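Local coordinates for protein urea carboxylase (Thermus thermophilus, PDB 3OEP) that is of unknown function, a KipI-KipA homologue built of cyclophilin-like domains, possibly with hydrolase activity and ATP binding, at residues Leu28-Leu37 with Glu49-Leu60; Leu106-Tyr115 with Phe125-Leu133. All blocks are in the same frame, centred on the assembly; numbering follows the deposited sequence.

Contact 1: Leu28-Leu37 with Glu49-Leu60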
loop_
_atom_site.group_PDB
_atom_site.type_symbol
_atom_site.label_atom_id
_atom_site.label_comp_id
_atom_site.label_asym_id
_atom_site.label_seq_id
_atom_site.Cartn_x
_atom_site.Cartn_y
_atom_site.Cartn_z
ATOM N N LEU A 28 -8.418 16.296 -11.831
ATOM C CA LEU A 28 -9.142 15.745 -10.680
ATOM C C LEU A 28 -8.397 15.989 -9.377
ATOM O O LEU A 28 -9.010 16.373 -8.382
ATOM C CB LEU A 28 -9.391 14.245 -10.844
ATOM C CG LEU A 28 -10.463 13.827 -11.850
ATOM C CD1 LEU A 28 -10.378 12.330 -12.119
ATOM C CD2 LEU A 28 -11.857 14.211 -11.360
ATOM N N LEU A 29 -7.086 15.762 -9.379
ATOM C CA LEU A 29 -6.280 15.877 -8.159
ATOM C C LEU A 29 -6.144 17.342 -7.705
ATOM O O LEU A 29 -5.974 17.625 -6.516
ATOM C CB LEU A 29 -4.907 15.215 -8.351
ATOM C CG LEU A 29 -4.968 13.688 -8.532
ATOM C CD1 LEU A 29 -3.687 13.131 -9.131
ATOM C CD2 LEU A 29 -5.293 12.998 -7.200
ATOM N N ARG A 30 -6.245 18.259 -8.662
ATOM C CA ARG A 30 -6.253 19.696 -8.398
ATOM C C ARG A 30 -7.508 20.125 -7.629
ATOM O O ARG A 30 -7.445 21.007 -6.770
ATOM C CB ARG A 30 -6.181 20.434 -9.743
ATOM C CG ARG A 30 -5.868 21.914 -9.694
ATOM C CD ARG A 30 -5.734 22.440 -11.123
ATOM N NE ARG A 30 -4.607 21.800 -11.804
ATOM C CZ ARG A 30 -4.602 21.339 -13.058
ATOM N NH1 ARG A 30 -5.675 21.413 -13.841
ATOM N NH2 ARG A 30 -3.498 20.777 -13.535
ATOM N N ALA A 31 -8.637 19.491 -7.939
ATOM C CA ALA A 31 -9.926 19.840 -7.349
ATOM C C ALA A 31 -10.783 18.582 -7.197
ATOM O O ALA A 31 -11.764 18.404 -7.918
ATOM C CB ALA A 31 -10.633 20.869 -8.221
ATOM N N PRO A 32 -10.407 17.697 -6.255
ATOM C CA PRO A 32 -11.065 16.397 -6.152
ATOM C C PRO A 32 -12.500 16.514 -5.660
ATOM O O PRO A 32 -12.735 17.144 -4.629
ATOM C CB PRO A 32 -10.203 15.641 -5.134
ATOM C CG PRO A 32 -9.523 16.693 -4.346
ATOM C CD PRO A 32 -9.304 17.839 -5.291
ATOM N N PRO A 33 -13.458 15.931 -6.398
ATOM C CA PRO A 33 -14.831 15.954 -5.910
ATOM C C PRO A 33 -14.993 15.088 -4.665
ATOM O O PRO A 33 -14.296 14.077 -4.530
ATOM C CB PRO A 33 -15.638 15.371 -7.074
ATOM C CG PRO A 33 -14.683 14.635 -7.896
ATOM C CD PRO A 33 -13.346 15.272 -7.711
ATOM N N PRO A 34 -15.888 15.488 -3.749
ATOM C CA PRO A 34 -16.196 14.659 -2.585
ATOM C C PRO A 34 -16.561 13.232 -3.001
ATOM O O PRO A 34 -17.401 13.043 -3.880
ATOM C CB PRO A 34 -17.398 15.369 -1.960
ATOM C CG PRO A 34 -17.250 16.783 -2.365
ATOM C CD PRO A 34 -16.596 16.782 -3.710
ATOM N N GLY A 35 -15.910 12.247 -2.391
ATOM C CA GLY A 35 -16.142 10.843 -2.730
ATOM C C GLY A 35 -15.080 10.222 -3.623
ATOM O O GLY A 35 -15.010 8.997 -3.728
ATOM N N LEU A 36 -14.263 11.046 -4.280
ATOM C CA LEU A 36 -13.127 10.530 -5.048
ATOM C C LEU A 36 -12.034 10.098 -4.080
ATOM O O LEU A 36 -11.586 10.897 -3.255
ATOM C CB LEU A 36 -12.570 11.580 -6.007
ATOM C CG LEU A 36 -11.437 11.068 -6.902
ATOM C CD1 LEU A 36 -11.981 10.041 -7.888
ATOM C CD2 LEU A 36 -10.741 12.202 -7.625
ATOM N N LEU A 37 -11.620 8.837 -4.192
ATOM C CA LEU A 37 -10.625 8.245 -3.302
ATOM C C LEU A 37 -9.236 8.203 -3.926
ATOM O O LEU A 37 -8.242 8.317 -3.221
ATOM C CB LEU A 37 -11.067 6.837 -2.894
ATOM C CG LEU A 37 -12.453 6.734 -2.255
ATOM C CD1 LEU A 37 -12.752 5.300 -1.845
ATOM C CD2 LEU A 37 -12.580 7.674 -1.055
ATOM N N GLU A 49 -10.920 5.564 -8.321
ATOM C CA GLU A 49 -11.498 4.877 -7.179
ATOM C C GLU A 49 -12.390 5.866 -6.437
ATOM O O GLU A 49 -12.015 7.021 -6.235
ATOM C CB GLU A 49 -10.382 4.368 -6.275
ATOM C CG GLU A 49 -10.777 3.252 -5.342
ATOM C CD GLU A 49 -9.668 2.935 -4.358
ATOM O OE1 GLU A 49 -9.256 3.856 -3.625
ATOM O OE2 GLU A 49 -9.198 1.783 -4.321
ATOM N N TYR A 50 -13.579 5.421 -6.052
ATOM C CA TYR A 50 -14.562 6.325 -5.479
ATOM C C TYR A 50 -15.468 5.615 -4.482
ATOM O O TYR A 50 -15.621 4.393 -4.520
ATOM C CB TYR A 50 -15.387 6.974 -6.600
ATOM C CG TYR A 50 -16.189 5.978 -7.407
ATOM C CD1 TYR A 50 -15.590 5.216 -8.402
ATOM C CD2 TYR A 50 -17.541 5.779 -7.153
ATOM C CE1 TYR A 50 -16.320 4.291 -9.133
ATOM C CE2 TYR A 50 -18.281 4.856 -7.876
ATOM C CZ TYR A 50 -17.665 4.115 -8.867
ATOM O OH TYR A 50 -18.395 3.199 -9.590
ATOM N N ASP A 51 -16.050 6.401 -3.579
ATOM C CA ASP A 51 -17.023 5.905 -2.615
ATOM C C ASP A 51 -18.409 6.108 -3.212
ATOM O O ASP A 51 -18.876 7.244 -3.311
ATOM C CB ASP A 51 -16.906 6.667 -1.292
ATOM C CG ASP A 51 -17.913 6.195 -0.244
ATOM O OD1 ASP A 51 -18.846 5.434 -0.578
ATOM O OD2 ASP A 51 -17.769 6.600 0.927
ATOM N N PRO A 52 -19.075 5.012 -3.614
ATOM C CA PRO A 52 -20.350 5.136 -4.321
ATOM C C PRO A 52 -21.476 5.761 -3.494
ATOM O O PRO A 52 -22.460 6.229 -4.066
ATOM C CB PRO A 52 -20.693 3.687 -4.696
ATOM C CG PRO A 52 -19.928 2.852 -3.777
ATOM C CD PRO A 52 -18.685 3.602 -3.432
ATOM N N ARG A 53 -21.336 5.767 -2.170
ATOM C CA ARG A 53 -22.316 6.424 -1.305
ATOM C C ARG A 53 -22.292 7.947 -1.466
ATOM O O ARG A 53 -23.311 8.604 -1.262
ATOM C CB ARG A 53 -22.079 6.054 0.161
ATOM C CG ARG A 53 -22.267 4.574 0.471
ATOM N N ARG A 54 -21.136 8.507 -1.824
ATOM C CA ARG A 54 -20.985 9.963 -1.955
ATOM C C ARG A 54 -20.857 10.448 -3.394
ATOM O O ARG A 54 -21.220 11.581 -3.699
ATOM C CB ARG A 54 -19.779 10.448 -1.155
ATOM C CG ARG A 54 -20.053 10.631 0.328
ATOM C CD ARG A 54 -18.800 11.081 1.048
ATOM N NE ARG A 54 -17.767 10.051 0.991
ATOM C CZ ARG A 54 -16.462 10.260 1.167
ATOM N NH1 ARG A 54 -15.620 9.234 1.091
ATOM N NH2 ARG A 54 -15.988 11.479 1.415
ATOM N N LEU A 55 -20.329 9.596 -4.269
ATOM C CA LEU A 55 -20.094 9.957 -5.660
ATOM C C LEU A 55 -20.490 8.799 -6.560
ATOM O O LEU A 55 -19.933 7.718 -6.452
ATOM C CB LEU A 55 -18.612 10.289 -5.851
ATOM C CG LEU A 55 -18.123 10.708 -7.233
ATOM C CD1 LEU A 55 -18.937 11.875 -7.776
ATOM C CD2 LEU A 55 -16.635 11.057 -7.166
ATOM N N SER A 56 -21.464 9.014 -7.437
ATOM C CA SER A 56 -21.870 7.968 -8.376
ATOM C C SER A 56 -20.892 7.895 -9.545
ATOM O O SER A 56 -20.250 8.889 -9.892
ATOM C CB SER A 56 -23.289 8.222 -8.891
ATOM O OG SER A 56 -23.351 9.411 -9.661
ATOM N N ARG A 57 -20.788 6.719 -10.159
ATOM C CA ARG A 57 -19.973 6.556 -11.357
ATOM C C ARG A 57 -20.418 7.525 -12.451
ATOM O O ARG A 57 -19.587 8.132 -13.123
ATOM C CB ARG A 57 -20.067 5.125 -11.884
ATOM C CG ARG A 57 -19.166 4.847 -13.082
ATOM C CD ARG A 57 -19.386 3.446 -13.625
ATOM N NE ARG A 57 -20.762 3.255 -14.079
ATOM C CZ ARG A 57 -21.293 2.084 -14.430
ATOM N NH1 ARG A 57 -20.571 0.967 -14.388
ATOM N NH2 ARG A 57 -22.560 2.029 -14.824
ATOM N N GLY A 58 -21.732 7.657 -12.623
ATOM C CA GLY A 58 -22.291 8.552 -13.632
ATOM C C GLY A 58 -21.932 10.007 -13.402
ATOM O O GLY A 58 -21.575 10.721 -14.345
ATOM N N ARG A 59 -22.031 10.450 -12.152
ATOM C CA ARG A 59 -21.661 11.818 -11.796
ATOM C C ARG A 59 -20.175 12.029 -12.051
ATOM O O ARG A 59 -19.772 13.059 -12.587
ATOM C CB ARG A 59 -22.000 12.115 -10.334
ATOM N N LEU A 60 -19.365 11.037 -11.687
ATOM C CA LEU A 60 -17.931 11.100 -11.928
ATOM C C LEU A 60 -17.617 11.144 -13.427
ATOM O O LEU A 60 -16.785 11.938 -13.864
ATOM C CB LEU A 60 -17.232 9.912 -11.250
ATOM C CG LEU A 60 -15.710 9.832 -11.351
ATOM C CD1 LEU A 60 -15.042 11.107 -10.870
ATOM C CD2 LEU A 60 -15.215 8.638 -10.555
#

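Contact 2: Leu106-Tyr115 with Phe125-Leu133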
loop_
_atom_site.group_PDB
_atom_site.type_symbol
_atom_site.label_atom_id
_atom_site.label_comp_id
_atom_site.label_asym_id
_atom_site.label_seq_id
_atom_site.Cartn_x
_atom_site.Cartn_y
_atom_site.Cartn_z
ATOM N N LEU A 106 24.166 5.110 -24.754
ATOM C CA LEU A 106 22.783 4.805 -25.130
ATOM C C LEU A 106 21.814 5.148 -24.008
ATOM O O LEU A 106 20.748 5.712 -24.253
ATOM C CB LEU A 106 22.624 3.330 -25.527
ATOM C CG LEU A 106 23.131 2.957 -26.923
ATOM C CD1 LEU A 106 23.287 1.444 -27.063
ATOM C CD2 LEU A 106 22.214 3.497 -28.018
ATOM N N HIS A 107 22.181 4.821 -22.774
ATOM C CA HIS A 107 21.304 5.115 -21.646
ATOM C C HIS A 107 21.052 6.617 -21.471
ATOM O O HIS A 107 19.942 7.022 -21.141
ATOM C CB HIS A 107 21.820 4.522 -20.337
ATOM C CG HIS A 107 20.816 4.603 -19.231
ATOM N ND1 HIS A 107 20.924 5.490 -18.180
ATOM C CD2 HIS A 107 19.635 3.962 -19.062
ATOM C CE1 HIS A 107 19.871 5.358 -17.389
ATOM N NE2 HIS A 107 19.072 4.442 -17.907
ATOM N N GLN A 108 22.078 7.431 -21.707
ATOM C CA GLN A 108 21.967 8.883 -21.552
ATOM C C GLN A 108 21.323 9.586 -22.743
ATOM O O GLN A 108 20.966 10.750 -22.635
ATOM C CB GLN A 108 23.344 9.500 -21.347
ATOM C CG GLN A 108 24.019 9.095 -20.062
ATOM C CD GLN A 108 25.465 9.495 -20.039
ATOM O OE1 GLN A 108 25.799 10.652 -19.769
ATOM N NE2 GLN A 108 26.348 8.541 -20.317
ATOM N N LYS A 109 21.199 8.900 -23.874
ATOM C CA LYS A 109 20.757 9.560 -25.113
ATOM C C LYS A 109 19.325 10.134 -25.093
ATOM O O LYS A 109 19.131 11.290 -25.463
ATOM C CB LYS A 109 20.960 8.639 -26.322
ATOM C CG LYS A 109 20.776 9.325 -27.663
ATOM C CD LYS A 109 21.232 8.424 -28.805
ATOM C CE LYS A 109 21.074 9.102 -30.164
ATOM N NZ LYS A 109 19.658 9.103 -30.631
ATOM N N PRO A 110 18.318 9.344 -24.673
ATOM C CA PRO A 110 16.953 9.860 -24.787
ATOM C C PRO A 110 16.589 10.985 -23.829
ATOM O O PRO A 110 17.184 11.123 -22.761
ATOM C CB PRO A 110 16.075 8.635 -24.461
ATOM C CG PRO A 110 16.953 7.466 -24.591
ATOM C CD PRO A 110 18.325 7.945 -24.214
ATOM N N LEU A 111 15.604 11.779 -24.225
ATOM C CA LEU A 111 14.861 12.589 -23.273
ATOM C C LEU A 111 13.688 11.718 -22.848
ATOM O O LEU A 111 12.725 11.548 -23.600
ATOM C CB LEU A 111 14.381 13.894 -23.905
ATOM C CG LEU A 111 13.606 14.806 -22.949
ATOM C CD1 LEU A 111 14.463 15.194 -21.747
ATOM C CD2 LEU A 111 13.121 16.045 -23.692
ATOM N N TYR A 112 13.794 11.131 -21.663
ATOM C CA TYR A 112 12.782 10.197 -21.179
ATOM C C TYR A 112 11.561 10.928 -20.658
ATOM O O TYR A 112 11.625 12.107 -20.326
ATOM C CB TYR A 112 13.333 9.351 -20.046
ATOM C CG TYR A 112 14.461 8.420 -20.428
ATOM C CD1 TYR A 112 15.783 8.806 -20.279
ATOM C CD2 TYR A 112 14.201 7.151 -20.930
ATOM C CE1 TYR A 112 16.821 7.948 -20.620
ATOM C CE2 TYR A 112 15.228 6.286 -21.263
ATOM C CZ TYR A 112 16.538 6.689 -21.102
ATOM O OH TYR A 112 17.570 5.834 -21.428
ATOM N N ARG A 113 10.455 10.200 -20.584
ATOM C CA ARG A 113 9.231 10.672 -19.971
ATOM C C ARG A 113 8.842 9.712 -18.853
ATOM O O ARG A 113 8.962 8.493 -19.010
ATOM C CB ARG A 113 8.124 10.716 -21.024
ATOM C CG ARG A 113 6.772 11.141 -20.517
ATOM C CD ARG A 113 5.736 11.043 -21.631
ATOM N NE ARG A 113 4.407 11.342 -21.117
ATOM C CZ ARG A 113 3.862 12.555 -21.062
ATOM N NH1 ARG A 113 4.511 13.626 -21.516
ATOM N NH2 ARG A 113 2.643 12.695 -20.553
ATOM N N VAL A 114 8.380 10.257 -17.733
ATOM C CA VAL A 114 7.824 9.455 -16.650
ATOM C C VAL A 114 6.405 9.034 -17.028
ATOM O O VAL A 114 5.482 9.849 -16.986
ATOM C CB VAL A 114 7.779 10.228 -15.309
ATOM C CG1 VAL A 114 7.167 9.357 -14.214
ATOM C CG2 VAL A 114 9.183 10.699 -14.915
ATOM N N TYR A 115 6.240 7.769 -17.407
ATOM C CA TYR A 115 4.934 7.230 -17.799
ATOM C C TYR A 115 4.104 6.724 -16.617
ATOM O O TYR A 115 2.883 6.632 -16.708
ATOM C CB TYR A 115 5.113 6.095 -18.806
ATOM C CG TYR A 115 5.322 6.592 -20.211
ATOM C CD1 TYR A 115 6.586 6.943 -20.660
ATOM C CD2 TYR A 115 4.248 6.737 -21.077
ATOM C CE1 TYR A 115 6.778 7.406 -21.951
ATOM C CE2 TYR A 115 4.434 7.200 -22.379
ATOM C CZ TYR A 115 5.704 7.534 -22.802
ATOM O OH TYR A 115 5.902 7.999 -24.084
ATOM N N PHE A 125 8.753 4.997 -13.704
ATOM C CA PHE A 125 8.895 4.159 -14.883
ATOM C C PHE A 125 9.051 5.108 -16.059
ATOM O O PHE A 125 8.137 5.868 -16.375
ATOM C CB PHE A 125 7.684 3.246 -15.078
ATOM C CG PHE A 125 7.644 2.046 -14.143
ATOM C CD1 PHE A 125 8.747 1.671 -13.372
ATOM C CD2 PHE A 125 6.507 1.265 -14.075
ATOM C CE1 PHE A 125 8.685 0.564 -12.530
ATOM C CE2 PHE A 125 6.447 0.163 -13.240
ATOM C CZ PHE A 125 7.529 -0.187 -12.471
ATOM N N LEU A 126 10.232 5.072 -16.671
ATOM C CA LEU A 126 10.620 5.985 -17.738
ATOM C C LEU A 126 10.738 5.259 -19.075
ATOM O O LEU A 126 11.163 4.111 -19.121
ATOM C CB LEU A 126 11.976 6.591 -17.396
ATOM C CG LEU A 126 12.063 7.379 -16.091
ATOM C CD1 LEU A 126 13.464 7.278 -15.490
ATOM C CD2 LEU A 126 11.692 8.811 -16.344
ATOM N N ALA A 127 10.376 5.943 -20.156
ATOM C CA ALA A 127 10.538 5.401 -21.510
ATOM C C ALA A 127 10.839 6.577 -22.436
ATOM O O ALA A 127 10.509 7.709 -22.079
ATOM C CB ALA A 127 9.261 4.659 -21.951
ATOM N N GLU A 128 11.451 6.370 -23.609
ATOM C CA GLU A 128 11.833 5.069 -24.175
ATOM C C GLU A 128 13.339 4.825 -24.169
ATOM O O GLU A 128 14.124 5.660 -24.639
ATOM C CB GLU A 128 11.394 4.991 -25.646
ATOM C CG GLU A 128 9.898 5.087 -25.883
ATOM C CD GLU A 128 9.519 5.132 -27.363
ATOM O OE1 GLU A 128 10.414 5.194 -28.244
ATOM O OE2 GLU A 128 8.306 5.122 -27.645
ATOM N N VAL A 129 13.732 3.647 -23.700
ATOM C CA VAL A 129 15.101 3.157 -23.860
ATOM C C VAL A 129 15.394 2.953 -25.352
ATOM O O VAL A 129 14.553 2.437 -26.103
ATOM C CB VAL A 129 15.300 1.824 -23.076
ATOM C CG1 VAL A 129 16.639 1.167 -23.398
ATOM C CG2 VAL A 129 15.182 2.064 -21.581
ATOM N N GLU A 130 16.579 3.383 -25.783
ATOM C CA GLU A 130 17.013 3.199 -27.171
ATOM C C GLU A 130 16.902 1.730 -27.571
ATOM O O GLU A 130 17.221 0.856 -26.780
ATOM C CB GLU A 130 18.467 3.648 -27.349
ATOM C CG GLU A 130 18.688 5.152 -27.252
ATOM C CD GLU A 130 18.081 5.916 -28.416
ATOM O OE1 GLU A 130 18.435 5.623 -29.575
ATOM O OE2 GLU A 130 17.258 6.821 -28.168
ATOM N N PRO A 131 16.453 1.452 -28.810
ATOM C CA PRO A 131 16.326 0.063 -29.258
ATOM C C PRO A 131 17.534 -0.834 -28.961
ATOM O O PRO A 131 17.357 -1.963 -28.499
ATOM C CB PRO A 131 16.122 0.213 -30.765
ATOM C CG PRO A 131 15.390 1.509 -30.893
ATOM C CD PRO A 131 15.980 2.400 -29.839
ATOM N N ALA A 132 18.741 -0.325 -29.196
ATOM C CA ALA A 132 19.967 -1.104 -28.992
ATOM C C ALA A 132 20.219 -1.498 -27.537
ATOM O O ALA A 132 20.988 -2.418 -27.285
ATOM C CB ALA A 132 21.181 -0.342 -29.541
ATOM N N LEU A 133 19.573 -0.809 -26.592
ATOM C CA LEU A 133 19.763 -1.071 -25.162
ATOM C C LEU A 133 18.610 -1.876 -24.545
ATOM O O LEU A 133 18.596 -2.129 -23.344
ATOM C CB LEU A 133 19.970 0.254 -24.418
ATOM C CG LEU A 133 20.293 0.221 -22.922
ATOM C CD1 LEU A 133 21.444 -0.735 -22.599
ATOM C CD2 LEU A 133 20.603 1.635 -22.416
HETATM O O HOH W 1 18.354 4.373 -23.704
HETATM O O HOH W 2 11.870 8.840 -24.969
HETATM O O HOH W 3 8.869 8.983 -24.453
HETATM O O HOH W 4 6.546 6.674 -26.413
#

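Contact 1: Leu28-Leu37 with Glu49-Leu60
D51 N donates to G35 O at 2.8 Å (166°). Y50 CA adds a CA-H...O contact to the same oxygen, G35 O, at 3.2 Å. L37 N then donates to E49 O at 2.8 Å. Between these bonds L36 and Y50 form an antiparallel non-hydrogen-bonded pair.

G35 is the third residue of a type II turn, P33 to L36, with a positive phi (102°). A CB here would clash with L55 CB. The R54 guanidinium lays one face over G35 CA, 4.0 Å from its plane. The edge of that group meets D51 OD2 in a salt bridge, whose hydrogen bonds are weak. L37 crosses R54 at about a right angle, with L37 CD2 4.0 Å from R54 NH1. With CG anti to the backbone N (chi1 -180°), L55 reaches across so that L55 CD2 meets P33 CG at 4.1 Å. E49 OE1 forms a salt bridge with R249.

The contact closes the open end of the hairpin 36-42/45-50. Helix 15-30 leads into it and helix 57-66 leads out. L36 and L28 both meet L60 of the latter helix. Strand 3-8 flanks strand 45-50 on its other side.

Contact 2: Leu106-Tyr115 with Phe125-Leu133
The hairpin of strands 112-117 and 124-127, part of a cyclophilin-like domain, continues here into the segments beyond its open end. R113 and A127 are a hydrogen-bonded antiparallel pair, with R113 N to A127 O at 2.9 Å and A127 N bonded back to R113 O. Y115 N donates to F125 O. V114 and L126 are a non-hydrogen-bonded pair with both side chains on one face of the sheet; V114 CG2 to L126 CD2 is tight at 3.4 Å. On the other face A127 CB meets Y115 CE1 at 3.7 Å. The Y115 ring has R113 CD over one face and A127 O at its edge, in plane.

A cis peptide precedes E128 as the chain leaves the strand. Y112 turns its ring edge to A127 C and V129 N. P110 CB sits over the centre of one Y112 face, 3.8 Å above it. Y112 OH donates to H107 O at 2.7 Å. A water donates to Y112 OH and to L106 O, and accepts from E130 N.

E130 bends at chi2 (-69°), which brings its carboxylate back beside P110 and K109. E130 OE2 is 3.6 Å from P110 CG, and E130 OE1 makes a long salt bridge to K109 NZ at 3.8 Å. E130 CB packs on L106 CD2 at 3.8 Å. With an alanine here, K109 would probably be left without its carboxylate mate and P110 CG would lose one of its neighbours.

Direct backbone bonds thus hold the strands. Beyond them a tyrosine hydroxyl and a bridging water satisfy the polar backbone atoms L106 O, H107 O and E130 N.

Contact 1 closes along the chain before contact 2 opens. Their centres are about 35 Å apart, and their nearest atoms about 12 Å, so they do not touch. All four segments belong to the region related to carboxyltransferase subdomains C and D. They lie in different beta-sheets. Contact 1 joins strands 36-42 and 45-50 of the three-stranded antiparallel sheet. Contact 2 joins strands 112-117 and 124-127 of the mixed sheet of the cyclophilin-like domain. Helix 15-30 links the two regions: its last turn enters contact 1, while its N18 and L22 meet R113 and its E15 meets Y115 of contact 2. Each contact holds a hairpin within its own sheet, and this helix touches both.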